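Local coordinates for Ydr267cp (Saccharomyces cerevisiae, PDB 2HES), which serves as an essential WD40 component of the cytosolic iron-sulfur protein assembly machinery, required for maturation of iron-sulfur proteins outside the mitochondria, at residues I179-L193 and M229-C241. Sequence-based numbering, arbitrary orientation.
Sequences IWKDYDDDWECVAVL and MGDDEDDQQEWVC
Two neighbouring blades of the WD40 propeller meet here through the outer strands 186-193 and 237-241, which run roughly parallel, 21° apart; Ile179, Lys181 and Tyr183 of strand 179-183 join the contact. A classic beta bulge, in which Val190 and Ala191 both face Ile179, lies at the junction, and the carbonyl of Val190 accepts the one backbone hydrogen bond between the segments, from Gln237 N (2.8 Å, 166° at the hydrogen). Gln237, its chain straight beyond CG (chi2 -174°), crosses Val190 at a slant, with Val190 CG2 3.6 Å from Gln237 CD, and runs in beside Ile179; its OE1 is buried without a polar partner, while NE2 donates to a water. That water also donates to Asp231 OD2; Lys181 NZ lies so close to it (2.4 Å) that a bond there is doubtful. Asp231 OD1 is hydrogen-bonded to Tyr228 OH. Deeper in, Leu193 lies over one face of the Trp239 indole: Leu193 CD2 lies 3.3 Å from Trp239 CG, and CD1 makes a CH-pi contact with the five-membered ring. At the solvent-facing end, Tyr183 OH makes a weak hydrogen bond to Asp235 OD1 (2.6 Å). Packing of the outer strands of successive four-stranded antiparallel blades is characteristic of the beta-propeller rim.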
loop_
_atom_site.group_PDB
_atom_site.type_symbol
_atom_site.label_atom_id
_atom_site.label_comp_id
_atom_site.label_asym_id
_atom_site.label_seq_id
_atom_site.Cartn_x
_atom_site.Cartn_y
_atom_site.Cartn_z
ATOM N N ILE A 179 -4.301 -1.499 14.333
ATOM C CA ILE A 179 -4.742 -0.114 14.081
ATOM C C ILE A 179 -4.071 0.738 15.118
ATOM O O ILE A 179 -4.092 0.399 16.322
ATOM C CB ILE A 179 -6.326 0.004 14.194
ATOM C CG1 ILE A 179 -7.076 -0.984 13.296
ATOM C CG2 ILE A 179 -6.771 1.480 13.913
ATOM C CD1 ILE A 179 -6.740 -0.829 11.819
ATOM N N TRP A 180 -3.524 1.883 14.694
ATOM C CA TRP A 180 -2.771 2.733 15.578
ATOM C C TRP A 180 -3.346 4.134 15.493
ATOM O O TRP A 180 -3.712 4.589 14.394
ATOM C CB TRP A 180 -1.329 2.805 15.106
ATOM C CG TRP A 180 -0.716 1.459 14.906
ATOM C CD1 TRP A 180 -0.747 0.741 13.747
ATOM C CD2 TRP A 180 0.114 0.720 15.827
ATOM N NE1 TRP A 180 -0.030 -0.442 13.909
ATOM C CE2 TRP A 180 0.503 -0.473 15.167
ATOM C CE3 TRP A 180 0.535 0.931 17.167
ATOM C CZ2 TRP A 180 1.309 -1.466 15.792
ATOM C CZ3 TRP A 180 1.302 -0.064 17.797
ATOM C CH2 TRP A 180 1.692 -1.254 17.083
ATOM N N LYS A 181 -3.397 4.799 16.637
ATOM C CA LYS A 181 -4.024 6.127 16.736
ATOM C C LYS A 181 -3.225 6.921 17.754
ATOM O O LYS A 181 -2.654 6.311 18.638
ATOM C CB LYS A 181 -5.414 5.915 17.324
ATOM C CG LYS A 181 -6.161 7.167 17.585
ATOM C CD LYS A 181 -7.592 6.801 17.903
ATOM C CE LYS A 181 -8.393 8.084 18.126
ATOM N NZ LYS A 181 -9.851 7.886 18.032
ATOM N N ASP A 182 -3.206 8.257 17.662
ATOM C CA ASP A 182 -2.523 9.013 18.718
ATOM C C ASP A 182 -3.487 9.784 19.605
ATOM O O ASP A 182 -4.588 10.164 19.173
ATOM C CB ASP A 182 -1.497 9.974 18.141
ATOM C CG ASP A 182 -2.105 11.292 17.745
ATOM O OD1 ASP A 182 -2.705 11.362 16.655
ATOM O OD2 ASP A 182 -1.987 12.254 18.536
ATOM N N TYR A 183 -3.066 9.978 20.856
ATOM C CA TYR A 183 -3.604 11.032 21.705
ATOM C C TYR A 183 -2.441 11.950 22.034
ATOM O O TYR A 183 -1.551 11.571 22.794
ATOM C CB TYR A 183 -4.272 10.449 22.956
ATOM C CG TYR A 183 -5.578 9.783 22.595
ATOM C CD1 TYR A 183 -6.765 10.521 22.509
ATOM C CD2 TYR A 183 -5.625 8.423 22.289
ATOM C CE1 TYR A 183 -7.964 9.912 22.141
ATOM C CE2 TYR A 183 -6.820 7.806 21.919
ATOM C CZ TYR A 183 -7.978 8.558 21.851
ATOM O OH TYR A 183 -9.156 7.946 21.490
ATOM N N ASP A 184 -2.414 13.115 21.388
ATOM C CA ASP A 184 -1.321 14.091 21.547
ATOM C C ASP A 184 0.048 13.440 21.334
ATOM O O ASP A 184 0.901 13.448 22.233
ATOM C CB ASP A 184 -1.409 14.781 22.924
ATOM C CG ASP A 184 -0.604 16.090 23.000
ATOM O OD1 ASP A 184 -0.651 16.916 22.052
ATOM O OD2 ASP A 184 0.073 16.300 24.024
ATOM N N ASP A 185 0.229 12.856 20.147
ATOM C CA ASP A 185 1.496 12.230 19.724
ATOM C C ASP A 185 1.900 10.979 20.509
ATOM O O ASP A 185 2.909 10.348 20.179
ATOM C CB ASP A 185 2.646 13.249 19.677
ATOM C CG ASP A 185 2.239 14.563 19.022
ATOM O OD1 ASP A 185 2.619 14.785 17.847
ATOM O OD2 ASP A 185 1.536 15.371 19.687
ATOM N N ASP A 186 1.127 10.629 21.536
ATOM C CA ASP A 186 1.241 9.318 22.172
ATOM C C ASP A 186 0.556 8.315 21.249
ATOM O O ASP A 186 -0.640 8.096 21.407
ATOM C CB ASP A 186 0.528 9.303 23.528
ATOM C CG ASP A 186 0.693 7.966 24.287
ATOM O OD1 ASP A 186 1.352 7.030 23.772
ATOM O OD2 ASP A 186 0.175 7.854 25.435
ATOM N N TRP A 187 1.315 7.713 20.332
ATOM C CA TRP A 187 0.786 6.692 19.395
ATOM C C TRP A 187 0.708 5.336 20.064
ATOM O O TRP A 187 1.700 4.869 20.638
ATOM C CB TRP A 187 1.684 6.590 18.138
ATOM C CG TRP A 187 1.475 7.690 17.202
ATOM C CD1 TRP A 187 2.124 8.894 17.185
ATOM C CD2 TRP A 187 0.500 7.736 16.151
ATOM N NE1 TRP A 187 1.606 9.686 16.180
ATOM C CE2 TRP A 187 0.610 8.996 15.537
ATOM C CE3 TRP A 187 -0.463 6.835 15.683
ATOM C CZ2 TRP A 187 -0.199 9.374 14.466
ATOM C CZ3 TRP A 187 -1.247 7.205 14.613
ATOM C CH2 TRP A 187 -1.118 8.467 14.025
ATOM N N GLU A 188 -0.445 4.673 19.990
ATOM C CA GLU A 188 -0.539 3.330 20.518
ATOM C C GLU A 188 -1.465 2.493 19.686
ATOM O O GLU A 188 -2.155 3.032 18.821
ATOM C CB GLU A 188 -0.992 3.332 21.966
ATOM C CG GLU A 188 -2.270 4.066 22.203
ATOM C CD GLU A 188 -2.612 4.089 23.677
ATOM O OE1 GLU A 188 -2.281 3.100 24.371
ATOM O OE2 GLU A 188 -3.207 5.084 24.135
ATOM N N CYS A 189 -1.453 1.184 19.931
ATOM C CA CYS A 189 -2.295 0.249 19.179
ATOM C C CYS A 189 -3.669 0.239 19.824
ATOM O O CYS A 189 -3.775 0.034 21.046
ATOM C CB CYS A 189 -1.680 -1.175 19.200
ATOM S SG CYS A 189 -2.742 -2.314 18.348
ATOM N N VAL A 190 -4.706 0.545 19.040
ATOM C CA VAL A 190 -6.070 0.606 19.580
ATOM C C VAL A 190 -6.938 -0.573 19.135
ATOM O O VAL A 190 -8.073 -0.772 19.634
ATOM C CB VAL A 190 -6.765 1.958 19.267
ATOM C CG1 VAL A 190 -5.984 3.073 19.988
ATOM C CG2 VAL A 190 -6.865 2.188 17.789
ATOM N N ALA A 191 -6.395 -1.390 18.244
ATOM C CA ALA A 191 -7.090 -2.665 17.906
ATOM C C ALA A 191 -6.188 -3.667 17.234
ATOM O O ALA A 191 -5.293 -3.307 16.503
ATOM C CB ALA A 191 -8.302 -2.353 17.016
ATOM N N VAL A 192 -6.432 -4.941 17.489
ATOM C CA VAL A 192 -5.743 -6.016 16.827
ATOM C C VAL A 192 -6.874 -6.782 16.107
ATOM O O VAL A 192 -7.850 -7.233 16.758
ATOM C CB VAL A 192 -5.046 -6.955 17.824
ATOM C CG1 VAL A 192 -4.299 -8.037 17.059
ATOM C CG2 VAL A 192 -4.139 -6.184 18.799
ATOM N N LEU A 193 -6.775 -6.839 14.789
ATOM C CA LEU A 193 -7.727 -7.518 13.914
ATOM C C LEU A 193 -7.257 -8.962 13.707
ATOM O O LEU A 193 -6.369 -9.227 12.886
ATOM C CB LEU A 193 -7.854 -6.800 12.567
ATOM C CG LEU A 193 -8.361 -5.344 12.610
ATOM C CD1 LEU A 193 -8.568 -4.689 11.288
ATOM C CD2 LEU A 193 -9.609 -5.323 13.301
ATOM N N MET A 229 -16.657 -0.802 15.323
ATOM C CA MET A 229 -17.900 -0.988 16.072
ATOM C C MET A 229 -17.906 -0.110 17.327
ATOM O O MET A 229 -18.686 -0.348 18.242
ATOM C CB MET A 229 -18.080 -2.490 16.438
ATOM C CG MET A 229 -18.222 -3.468 15.264
ATOM S SD MET A 229 -19.763 -3.219 14.411
ATOM C CE MET A 229 -20.933 -3.884 15.603
ATOM N N GLY A 230 -17.062 0.923 17.334
ATOM C CA GLY A 230 -17.029 1.968 18.366
ATOM C C GLY A 230 -15.908 1.728 19.368
ATOM O O GLY A 230 -15.277 0.658 19.380
ATOM N N ASP A 231 -15.662 2.728 20.202
ATOM C CA ASP A 231 -14.618 2.622 21.226
ATOM C C ASP A 231 -15.137 1.864 22.439
ATOM O O ASP A 231 -16.341 1.896 22.705
ATOM C CB ASP A 231 -14.186 4.017 21.630
ATOM C CG ASP A 231 -13.285 4.668 20.597
ATOM O OD1 ASP A 231 -13.106 4.145 19.477
ATOM O OD2 ASP A 231 -12.752 5.753 20.901
ATOM N N ASP A 232 -14.250 1.141 23.134
ATOM C CA ASP A 232 -14.618 0.508 24.368
ATOM C C ASP A 232 -14.357 1.486 25.515
ATOM O O ASP A 232 -13.980 2.643 25.298
ATOM C CB ASP A 232 -13.926 -0.862 24.530
ATOM C CG ASP A 232 -12.437 -0.747 24.875
ATOM O OD1 ASP A 232 -11.944 0.392 25.070
ATOM O OD2 ASP A 232 -11.786 -1.822 24.920
ATOM N N GLU A 233 -14.581 1.024 26.736
ATOM C CA GLU A 233 -14.457 1.890 27.917
ATOM C C GLU A 233 -13.036 2.429 28.129
ATOM O O GLU A 233 -12.835 3.486 28.782
ATOM C CB GLU A 233 -14.952 1.144 29.157
ATOM N N ASP A 234 -12.057 1.718 27.567
ATOM C CA ASP A 234 -10.646 2.042 27.764
ATOM C C ASP A 234 -10.062 2.870 26.613
ATOM O O ASP A 234 -8.851 3.144 26.579
ATOM C CB ASP A 234 -9.852 0.763 27.982
ATOM N N ASP A 235 -10.941 3.284 25.687
ATOM C CA ASP A 235 -10.566 4.128 24.559
ATOM C C ASP A 235 -9.853 3.308 23.472
ATOM O O ASP A 235 -9.166 3.838 22.623
ATOM C CB ASP A 235 -9.706 5.297 25.032
ATOM C CG ASP A 235 -9.869 6.524 24.177
ATOM O OD1 ASP A 235 -10.568 6.434 23.140
ATOM O OD2 ASP A 235 -9.294 7.582 24.531
ATOM N N GLN A 236 -10.032 2.003 23.537
ATOM C CA GLN A 236 -9.586 1.091 22.508
ATOM C C GLN A 236 -10.723 0.984 21.515
ATOM O O GLN A 236 -11.856 1.353 21.848
ATOM C CB GLN A 236 -9.384 -0.266 23.132
ATOM C CG GLN A 236 -8.155 -0.347 24.056
ATOM C CD GLN A 236 -6.897 -0.579 23.231
ATOM O OE1 GLN A 236 -6.074 0.296 23.135
ATOM N NE2 GLN A 236 -6.800 -1.744 22.568
ATOM N N GLN A 237 -10.433 0.460 20.327
ATOM C CA GLN A 237 -11.466 0.348 19.286
ATOM C C GLN A 237 -11.913 -1.078 19.142
ATOM O O GLN A 237 -11.075 -1.984 19.063
ATOM C CB GLN A 237 -10.927 0.824 17.938
ATOM C CG GLN A 237 -10.587 2.337 17.909
ATOM C CD GLN A 237 -10.185 2.845 16.535
ATOM O OE1 GLN A 237 -9.973 2.064 15.605
ATOM N NE2 GLN A 237 -10.081 4.193 16.402
ATOM N N GLU A 238 -13.223 -1.269 19.063
ATOM C CA GLU A 238 -13.799 -2.579 18.813
ATOM C C GLU A 238 -13.995 -2.719 17.322
ATOM O O GLU A 238 -14.590 -1.866 16.689
ATOM C CB GLU A 238 -15.122 -2.729 19.550
ATOM C CG GLU A 238 -14.982 -2.418 21.041
ATOM C CD GLU A 238 -16.130 -2.921 21.891
ATOM O OE1 GLU A 238 -17.094 -3.533 21.346
ATOM O OE2 GLU A 238 -16.076 -2.685 23.120
ATOM N N TRP A 239 -13.489 -3.808 16.768
ATOM C CA TRP A 239 -13.548 -4.038 15.332
ATOM C C TRP A 239 -13.931 -5.530 15.107
ATOM O O TRP A 239 -13.498 -6.407 15.905
ATOM C CB TRP A 239 -12.150 -3.639 14.784
ATOM C CG TRP A 239 -12.143 -3.142 13.478
ATOM C CD1 TRP A 239 -12.554 -3.863 12.419
ATOM C CD2 TRP A 239 -11.696 -1.848 12.940
ATOM N NE1 TRP A 239 -12.418 -3.144 11.277
ATOM C CE2 TRP A 239 -11.908 -1.917 11.546
ATOM C CE3 TRP A 239 -11.174 -0.638 13.487
ATOM C CZ2 TRP A 239 -11.611 -0.882 10.678
ATOM C CZ3 TRP A 239 -10.870 0.408 12.593
ATOM C CH2 TRP A 239 -11.117 0.265 11.203
ATOM N N VAL A 240 -14.753 -5.828 14.090
ATOM C CA VAL A 240 -15.068 -7.249 13.736
ATOM C C VAL A 240 -14.868 -7.443 12.245
ATOM O O VAL A 240 -14.893 -6.482 11.523
ATOM C CB VAL A 240 -16.512 -7.683 14.102
ATOM C CG1 VAL A 240 -16.685 -7.605 15.633
ATOM C CG2 VAL A 240 -17.605 -6.880 13.259
ATOM N N CYS A 241 -14.631 -8.688 11.805
ATOM C CA CYS A 241 -14.590 -8.974 10.380
ATOM C C CYS A 241 -16.048 -9.147 9.956
ATOM O O CYS A 241 -16.750 -10.047 10.485
ATOM C CB CYS A 241 -13.820 -10.275 10.134
ATOM S SG CYS A 241 -13.935 -10.686 8.410
HETATM O O HOH W 1 -10.831 5.870 18.999
HETATM O O HOH W 2 -5.050 -3.149 21.098
HETATM O O HOH W 3 -10.655 -6.869 16.297
#